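Local structure of putative iron-uptake ABC transport system,periplasmic iron-binding protein (Campylobacter jejuni, 3E13) at residues I6-H11 / I55-D60; E129-I134 / V167-A172. The protein binds ferric iron and, as the periplasmic component of a putative iron-uptake ABC transport system, probably delivers it to the membrane transporter. All blocks are in the same frame, centred on the assembly; numbering follows the deposited sequence.

Interaction 1 of 2, residues I6-H11 / I55-D60; sequences IYSARH and IFITAD. With FE (Fe (III) ion), chain B.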
ATOM      1  N   ILE A   6     -11.576  15.125   4.024  1.00 11.03           N
ATOM      2  CA  ILE A   6     -10.835  13.891   3.799  1.00 11.08           C
ATOM      3  C   ILE A   6      -9.573  13.876   4.651  1.00 11.45           C
ATOM      4  O   ILE A   6      -8.788  14.816   4.578  1.00 11.75           O
ATOM      5  CB  ILE A   6     -10.450  13.788   2.317  1.00 11.83           C
ATOM      6  CG1 ILE A   6     -11.723  13.747   1.478  1.00 12.54           C
ATOM      7  CG2 ILE A   6      -9.510  12.595   2.095  1.00 11.53           C
ATOM      8  CD1 ILE A   6     -11.517  13.519  -0.021  1.00 12.71           C
ATOM      9  N   TYR A   7      -9.415  12.826   5.446  1.00 10.76           N
ATOM     10  CA  TYR A   7      -8.185  12.502   6.151  1.00  9.96           C
ATOM     11  C   TYR A   7      -7.521  11.370   5.344  1.00  9.30           C
ATOM     12  O   TYR A   7      -8.071  10.295   5.256  1.00 10.99           O
ATOM     13  CB  TYR A   7      -8.503  11.995   7.566  1.00 11.72           C
ATOM     14  CG  TYR A   7      -8.811  13.058   8.615  1.00 10.62           C
ATOM     15  CD1 TYR A   7      -9.190  14.329   8.274  1.00 12.27           C
ATOM     16  CD2 TYR A   7      -8.845  12.715   9.935  1.00 11.19           C
ATOM     17  CE1 TYR A   7      -9.527  15.304   9.273  1.00 13.77           C
ATOM     18  CE2 TYR A   7      -9.161  13.654  10.932  1.00 11.10           C
ATOM     19  CZ  TYR A   7      -9.522  14.929  10.592  1.00 14.16           C
ATOM     20  OH  TYR A   7      -9.893  15.831  11.590  1.00 12.43           O
ATOM     21  N   SER A   8      -6.350  11.635   4.783  1.00 10.29           N
ATOM     22  CA  SER A   8      -5.690  10.722   3.869  1.00 10.26           C
ATOM     23  C   SER A   8      -4.268  10.390   4.221  1.00  9.95           C
ATOM     24  O   SER A   8      -3.451  11.281   4.455  1.00 10.56           O
ATOM     25  CB  SER A   8      -5.722  11.277   2.457  1.00 10.94           C
ATOM     26  OG  SER A   8      -5.000  10.385   1.585  1.00 11.89           O
ATOM     27  N   ALA A   9      -3.979   9.091   4.276  1.00  9.85           N
ATOM     28  CA  ALA A   9      -2.644   8.590   4.453  1.00  9.24           C
ATOM     29  C   ALA A   9      -2.000   8.177   3.122  1.00 10.76           C
ATOM     30  O   ALA A   9      -0.928   7.623   3.115  1.00 11.31           O
ATOM     31  CB  ALA A   9      -2.616   7.438   5.472  1.00 10.34           C
ATOM     32  N   ARG A  10      -2.680   8.456   2.012  1.00 10.71           N
ATOM     33  CA  ARG A  10      -2.042   8.420   0.698  1.00 10.51           C
ATOM     34  C   ARG A  10      -1.013   9.573   0.624  1.00 11.55           C
ATOM     35  O   ARG A  10      -0.958  10.441   1.523  1.00 11.75           O
ATOM     36  CB  ARG A  10      -3.078   8.461  -0.425  1.00 10.18           C
ATOM     37  CG  ARG A  10      -3.747   7.125  -0.615  1.00 11.08           C
ATOM     38  CD  ARG A  10      -4.826   7.118  -1.679  1.00 13.67           C
ATOM     39  NE  ARG A  10      -4.361   7.497  -3.008  1.00 11.08           N
ATOM     40  CZ  ARG A  10      -3.923   6.609  -3.966  1.00  9.65           C
ATOM     41  NH1 ARG A  10      -3.870   5.295  -3.742  1.00 10.55           N
ATOM     42  NH2 ARG A  10      -3.573   7.089  -5.165  1.00  9.82           N
ATOM     43  N   HIS A  11      -0.150   9.558  -0.374  1.00 10.22           N
ATOM     44  CA  HIS A  11       0.981  10.467  -0.414  1.00 11.28           C
ATOM     45  C   HIS A  11       1.447  10.661  -1.858  1.00 11.01           C
ATOM     46  O   HIS A  11       2.640  10.492  -2.178  1.00 12.01           O
ATOM     47  CB  HIS A  11       2.093   9.898   0.500  1.00 10.96           C
ATOM     48  CG  HIS A  11       2.187   8.397   0.453  1.00 12.24           C
ATOM     49  ND1 HIS A  11       1.521   7.578   1.342  1.00 11.39           N
ATOM     50  CD2 HIS A  11       2.837   7.567  -0.409  1.00 12.14           C
ATOM     51  CE1 HIS A  11       1.760   6.306   1.019  1.00 14.72           C
ATOM     52  NE2 HIS A  11       2.575   6.278  -0.027  1.00 11.75           N
ATOM     53  N   ILE A  55     -14.211  11.230   5.579  1.00  9.30           N
ATOM     54  CA  ILE A  55     -13.586  10.155   4.806  1.00 10.09           C
ATOM     55  C   ILE A  55     -12.193   9.894   5.387  1.00  9.80           C
ATOM     56  O   ILE A  55     -11.441  10.838   5.703  1.00  9.37           O
ATOM     57  CB  ILE A  55     -13.497  10.556   3.293  1.00 10.23           C
ATOM     58  CG1 ILE A  55     -14.880  10.572   2.627  1.00 11.20           C
ATOM     59  CG2 ILE A  55     -12.460   9.722   2.554  1.00  8.69           C
ATOM     60  CD1 ILE A  55     -15.411   9.218   2.265  1.00 11.55           C
ATOM     61  N   PHE A  56     -11.856   8.600   5.439  1.00  9.26           N
ATOM     62  CA  PHE A  56     -10.522   8.129   5.763  1.00  9.43           C
ATOM     63  C   PHE A  56     -10.020   7.362   4.541  1.00  8.95           C
ATOM     64  O   PHE A  56     -10.639   6.420   4.111  1.00 10.34           O
ATOM     65  CB  PHE A  56     -10.557   7.237   7.035  1.00  9.34           C
ATOM     66  CG  PHE A  56      -9.188   6.751   7.519  1.00  9.02           C
ATOM     67  CD1 PHE A  56      -8.069   7.604   7.507  1.00  9.28           C
ATOM     68  CD2 PHE A  56      -9.012   5.452   8.009  1.00  8.02           C
ATOM     69  CE1 PHE A  56      -6.820   7.177   7.918  1.00 10.09           C
ATOM     70  CE2 PHE A  56      -7.778   5.032   8.478  1.00  9.81           C
ATOM     71  CZ  PHE A  56      -6.676   5.897   8.448  1.00  9.65           C
ATOM     72  N   ILE A  57      -8.911   7.794   3.973  1.00 10.52           N
ATOM     73  CA  ILE A  57      -8.255   7.094   2.864  1.00 11.32           C
ATOM     74  C   ILE A  57      -6.883   6.590   3.328  1.00 10.47           C
ATOM     75  O   ILE A  57      -6.132   7.324   3.998  1.00 10.56           O
ATOM     76  CB  ILE A  57      -8.041   8.019   1.624  1.00 12.25           C
ATOM     77  CG1 ILE A  57      -9.276   8.764   1.282  1.00 14.60           C
ATOM     78  CG2 ILE A  57      -7.630   7.135   0.414  1.00 14.92           C
ATOM     79  CD1 ILE A  57      -9.107   9.720   0.056  1.00 12.94           C
ATOM     80  N   THR A  58      -6.572   5.332   3.015  1.00 10.21           N
ATOM     81  CA  THR A  58      -5.267   4.731   3.370  1.00  9.62           C
ATOM     82  C   THR A  58      -4.596   4.186   2.139  1.00  9.71           C
ATOM     83  O   THR A  58      -5.201   4.088   1.051  1.00  9.55           O
ATOM     84  CB  THR A  58      -5.417   3.549   4.323  1.00 10.50           C
ATOM     85  OG1 THR A  58      -5.996   2.464   3.585  1.00 10.59           O
ATOM     86  CG2 THR A  58      -6.298   3.863   5.527  1.00 11.35           C
ATOM     87  N   ALA A  59      -3.335   3.821   2.321  1.00  8.94           N
ATOM     88  CA  ALA A  59      -2.586   3.097   1.335  1.00  8.79           C
ATOM     89  C   ALA A  59      -2.316   1.671   1.846  1.00  8.19           C
ATOM     90  O   ALA A  59      -1.301   1.052   1.536  1.00  9.20           O
ATOM     91  CB  ALA A  59      -1.285   3.851   1.058  1.00  9.58           C
ATOM     92  N   ASP A  60      -3.237   1.168   2.650  1.00  7.80           N
ATOM     93  CA  ASP A  60      -3.019  -0.071   3.401  1.00  9.00           C
ATOM     94  C   ASP A  60      -4.298  -0.664   3.941  1.00  8.47           C
ATOM     95  O   ASP A  60      -5.141   0.035   4.541  1.00  9.37           O
ATOM     96  CB  ASP A  60      -2.044   0.210   4.540  1.00  7.41           C
ATOM     97  CG  ASP A  60      -1.859  -0.938   5.431  1.00  9.03           C
ATOM     98  OD1 ASP A  60      -2.148  -0.814   6.684  1.00  8.56           O
ATOM     99  OD2 ASP A  60      -1.377  -2.008   5.004  1.00 14.24           O
TER
HETATM  100 FE    FE B 326       2.762   4.427  -1.198  1.00 10.42          FE

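Interaction 2 of 2, residues E129-I134 / V167-A172; sequences EFKGEI and VLENLA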
ATOM      1  N   GLU A 129      22.967 -15.590   3.855  1.00 16.88           N
ATOM      2  CA  GLU A 129      23.695 -15.283   2.645  1.00 18.78           C
ATOM      3  C   GLU A 129      23.488 -13.855   2.111  1.00 17.42           C
ATOM      4  O   GLU A 129      24.318 -13.345   1.332  1.00 18.96           O
ATOM      5  CB  GLU A 129      23.378 -16.310   1.544  1.00 19.51           C
ATOM      6  CG  GLU A 129      21.944 -16.368   1.075  1.00 23.65           C
ATOM      7  CD  GLU A 129      21.608 -17.703   0.430  1.00 29.14           C
ATOM      8  OE1 GLU A 129      21.172 -18.624   1.161  1.00 31.64           O
ATOM      9  OE2 GLU A 129      21.813 -17.819  -0.797  1.00 30.19           O
ATOM     10  N   PHE A 130      22.394 -13.208   2.541  1.00 16.61           N
ATOM     11  CA  PHE A 130      22.092 -11.853   2.098  1.00 15.79           C
ATOM     12  C   PHE A 130      22.384 -10.799   3.153  1.00 15.79           C
ATOM     13  O   PHE A 130      21.968  -9.641   3.015  1.00 14.71           O
ATOM     14  CB  PHE A 130      20.627 -11.765   1.625  1.00 15.52           C
ATOM     15  CG  PHE A 130      20.325 -12.688   0.488  1.00 15.52           C
ATOM     16  CD1 PHE A 130      20.886 -12.463  -0.751  1.00 16.56           C
ATOM     17  CD2 PHE A 130      19.557 -13.825   0.668  1.00 16.31           C
ATOM     18  CE1 PHE A 130      20.634 -13.319  -1.839  1.00 18.04           C
ATOM     19  CE2 PHE A 130      19.299 -14.668  -0.413  1.00 17.29           C
ATOM     20  CZ  PHE A 130      19.824 -14.398  -1.656  1.00 16.42           C
ATOM     21  N   LYS A 131      23.154 -11.156   4.192  1.00 16.03           N
ATOM     22  CA  LYS A 131      23.518 -10.161   5.207  1.00 15.81           C
ATOM     23  C   LYS A 131      24.227  -8.974   4.573  1.00 15.70           C
ATOM     24  O   LYS A 131      25.186  -9.147   3.792  1.00 16.75           O
ATOM     25  CB  LYS A 131      24.409 -10.781   6.305  1.00 16.01           C
ATOM     26  CG  LYS A 131      24.636  -9.841   7.469  1.00 17.43           C
ATOM     27  CD  LYS A 131      25.255 -10.526   8.679  1.00 22.44           C
ATOM     28  CE  LYS A 131      25.630  -9.510   9.780  1.00 26.03           C
ATOM     29  NZ  LYS A 131      25.958 -10.136  11.138  1.00 27.51           N
ATOM     30  N   GLY A 132      23.727  -7.777   4.888  1.00 15.00           N
ATOM     31  CA  GLY A 132      24.260  -6.522   4.399  1.00 14.43           C
ATOM     32  C   GLY A 132      23.816  -6.142   3.006  1.00 14.59           C
ATOM     33  O   GLY A 132      24.288  -5.148   2.448  1.00 15.15           O
ATOM     34  N   GLU A 133      22.899  -6.921   2.458  1.00 13.75           N
ATOM     35  CA  GLU A 133      22.541  -6.784   1.038  1.00 13.81           C
ATOM     36  C   GLU A 133      21.095  -6.334   0.814  1.00 14.24           C
ATOM     37  O   GLU A 133      20.713  -6.084  -0.341  1.00 13.32           O
ATOM     38  CB  GLU A 133      22.778  -8.103   0.293  1.00 15.37           C
ATOM     39  CG  GLU A 133      24.254  -8.500   0.185  1.00 18.55           C
ATOM     40  CD  GLU A 133      24.453  -9.819  -0.570  1.00 26.05           C
ATOM     41  OE1 GLU A 133      25.609 -10.224  -0.873  1.00 31.26           O
ATOM     42  OE2 GLU A 133      23.438 -10.456  -0.898  1.00 30.45           O
ATOM     43  N   ILE A 134      20.345  -6.178   1.887  1.00 13.39           N
ATOM     44  CA  ILE A 134      18.899  -5.864   1.811  1.00 14.04           C
ATOM     45  C   ILE A 134      18.646  -4.473   2.354  1.00 12.40           C
ATOM     46  O   ILE A 134      19.266  -4.076   3.336  1.00 12.21           O
ATOM     47  CB  ILE A 134      18.103  -6.864   2.664  1.00 14.87           C
ATOM     48  CG1 ILE A 134      18.485  -8.307   2.345  1.00 17.33           C
ATOM     49  CG2 ILE A 134      16.591  -6.628   2.530  1.00 18.93           C
ATOM     50  CD1 ILE A 134      18.229  -8.678   1.011  1.00 16.65           C
ATOM     51  N   VAL A 167      15.747 -10.282   8.668  1.00 11.79           N
ATOM     52  CA  VAL A 167      15.680  -9.051   7.901  1.00 12.20           C
ATOM     53  C   VAL A 167      16.409  -7.913   8.619  1.00 12.15           C
ATOM     54  O   VAL A 167      17.255  -7.228   8.019  1.00 12.86           O
ATOM     55  CB  VAL A 167      14.225  -8.683   7.610  1.00 11.99           C
ATOM     56  CG1 VAL A 167      14.118  -7.260   7.083  1.00 14.65           C
ATOM     57  CG2 VAL A 167      13.657  -9.680   6.562  1.00 12.88           C
ATOM     58  N   LEU A 168      16.164  -7.761   9.912  1.00 11.89           N
ATOM     59  CA  LEU A 168      16.821  -6.724  10.702  1.00 12.52           C
ATOM     60  C   LEU A 168      18.327  -6.912  10.618  1.00 12.62           C
ATOM     61  O   LEU A 168      19.078  -5.952  10.383  1.00 12.74           O
ATOM     62  CB  LEU A 168      16.410  -6.772  12.146  1.00 12.92           C
ATOM     63  CG  LEU A 168      16.975  -5.663  13.039  1.00 15.33           C
ATOM     64  CD1 LEU A 168      16.648  -4.295  12.486  1.00 15.69           C
ATOM     65  CD2 LEU A 168      16.394  -5.859  14.445  1.00 15.99           C
ATOM     66  N   GLU A 169      18.783  -8.133  10.825  1.00 12.74           N
ATOM     67  CA  GLU A 169      20.213  -8.420  10.837  1.00 14.53           C
ATOM     68  C   GLU A 169      20.855  -8.146   9.485  1.00 13.93           C
ATOM     69  O   GLU A 169      22.014  -7.751   9.421  1.00 13.85           O
ATOM     70  CB  GLU A 169      20.474  -9.869  11.268  1.00 14.99           C
ATOM     71  CG  GLU A 169      21.952 -10.237  11.117  1.00 20.58           C
ATOM     72  CD  GLU A 169      22.404 -11.428  11.940  1.00 27.57           C
ATOM     73  OE1 GLU A 169      21.551 -12.201  12.447  1.00 30.48           O
ATOM     74  OE2 GLU A 169      23.650 -11.575  12.048  1.00 32.38           O
ATOM     75  N   ASN A 170      20.097  -8.371   8.412  1.00 12.74           N
ATOM     76  CA  ASN A 170      20.576  -8.249   7.051  1.00 12.05           C
ATOM     77  C   ASN A 170      20.571  -6.861   6.458  1.00 12.47           C
ATOM     78  O   ASN A 170      21.120  -6.683   5.393  1.00 12.11           O
ATOM     79  CB  ASN A 170      19.722  -9.143   6.127  1.00 12.90           C
ATOM     80  CG  ASN A 170      20.012 -10.623   6.265  1.00 14.56           C
ATOM     81  OD1 ASN A 170      19.297 -11.465   5.639  1.00 13.82           O
ATOM     82  ND2 ASN A 170      21.060 -10.989   7.009  1.00 10.93           N
ATOM     83  N   LEU A 171      19.954  -5.870   7.096  1.00 12.66           N
ATOM     84  CA  LEU A 171      19.851  -4.564   6.499  1.00 12.74           C
ATOM     85  C   LEU A 171      21.214  -3.979   6.196  1.00 13.52           C
ATOM     86  O   LEU A 171      22.114  -4.005   7.028  1.00 13.64           O
ATOM     87  CB  LEU A 171      19.065  -3.622   7.381  1.00 12.32           C
ATOM     88  CG  LEU A 171      17.620  -3.996   7.698  1.00 10.14           C
ATOM     89  CD1 LEU A 171      17.059  -2.976   8.550  1.00 12.90           C
ATOM     90  CD2 LEU A 171      16.851  -4.129   6.372  1.00 12.24           C
ATOM     91  N   ALA A 172      21.376  -3.456   4.990  1.00 12.65           N
ATOM     92  CA  ALA A 172      22.601  -2.749   4.634  1.00 12.88           C
ATOM     93  C   ALA A 172      22.779  -1.485   5.475  1.00 13.92           C
ATOM     94  O   ALA A 172      23.918  -1.098   5.747  1.00 15.00           O
ATOM     95  CB  ALA A 172      22.610  -2.396   3.164  1.00 13.52           C
TER

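Interaction 1 of 2, residues I6-H11 / I55-D60
Ile6, Tyr7 and Ser8 pair with Ile55, Phe56 and Ile57 as neighbouring parallel strands, 20° apart in direction, a buried contact in the mixed sheet of a periplasmic-binding-protein fold. Three backbone hydrogen bonds fix the register: Tyr7 N to Ile55 O and Ile57 N to Tyr7 O, both 2.9 Å, then Ala9 N to Ile57 O at 2.8 Å and nearly straight (177°). On the face carrying Ile6, Ser8 and Ile57, the tip CD1 of Ile57 meets the CG2 branch of Ile6 at 3.5 Å. With Ile57 CG2 anti to the backbone N, that second branch reaches Arg10 CD, also at 3.5 Å.

Past the strand ends the chain turns toward the metal. Ser8 OG accepts a hydrogen bond from Arg10 N in an ST turn, and His11 ND1 donates to Ala9 O at 3.0 Å. This second-shell bond helps orient the imidazole, whose NE2 binds the iron at 2.2 Å alongside Tyr12, Tyr143, Tyr199 and Tyr200. Ala59 CB approaches the ring obliquely, 3.9 Å from CE1.

Arg10 forms salt bridges with Asp15 and Glu272. Strand 29-34 flanks strand 3-8, while helix 37-47 packs on Tyr7 and Phe56 and helix 247-257 on Ile6, Ile55 and Ile57.

Interaction 2 of 2, residues E129-I134 / V167-A172
Lys131 reaches out along the end of helix 157-170 to Glu169, where NZ forms a salt bridge with OE2 at 2.9 Å. CG of Lys131 lies anti to the backbone N (chi1 -172°) and the chain continues extended, which carries the ammonium group to the carboxylate; the bond uses the anti lone pair of OE2. Closer to the backbone, Lys131 crosses the Asn170 side chain at about a right angle. Ile134 instead lies side by side with Asn170, its CG1 4.1 Å from Asn170 CB.

Two backbone hydrogen bonds join the segments. Gly132 N donates to Asn170 O at 2.9 Å, from above the carbonyl plane and with a bent N-H...O angle of 132°. Ala172 N donates to Ile134 O at 2.8 Å, far straighter at 166°, as part of a single bridge between Ile134 and Leu171. Ala172 CB lies 3.3 Å from Gly132 O, a close carbon-oxygen contact.

Lys131 and Gly132 are the central residues of a type II turn from Phe130 to Glu133, consistent with the turn presenting them to the helix end: Glu133 N bonds to Phe130 O at 2.9 Å, and Gly132 takes the positive phi.

The turn leads into strand 134-135, which runs parallel to strand 193-197; Glu133 bonds to Lys192 and Phe193 by backbone, while Phe130 and Ile134 touch Met119.

Both segments of 6-11 / 55-60 precede those of 129-134 / 167-172 in the sequence. The contacts lie on opposite sides of the chain's centre, with centres about 31 Å apart and nearest atoms about 16 Å apart. Strands 3-8 and 55-58 of interaction 1 and strand 134-135, which interaction 2 enters at Ile134, belong to one branched mixed sheet, connected through 233-241, the long strand 97-109 and 193-197. The centre of interaction 1, which supplies an iron ligand, is about 11 Å from the centre of the chain; that of interaction 2, away from the metal site, about 23 Å. Tyr143, Tyr199 and Tyr200 come from later helices, so iron binding joins distant parts of the chain.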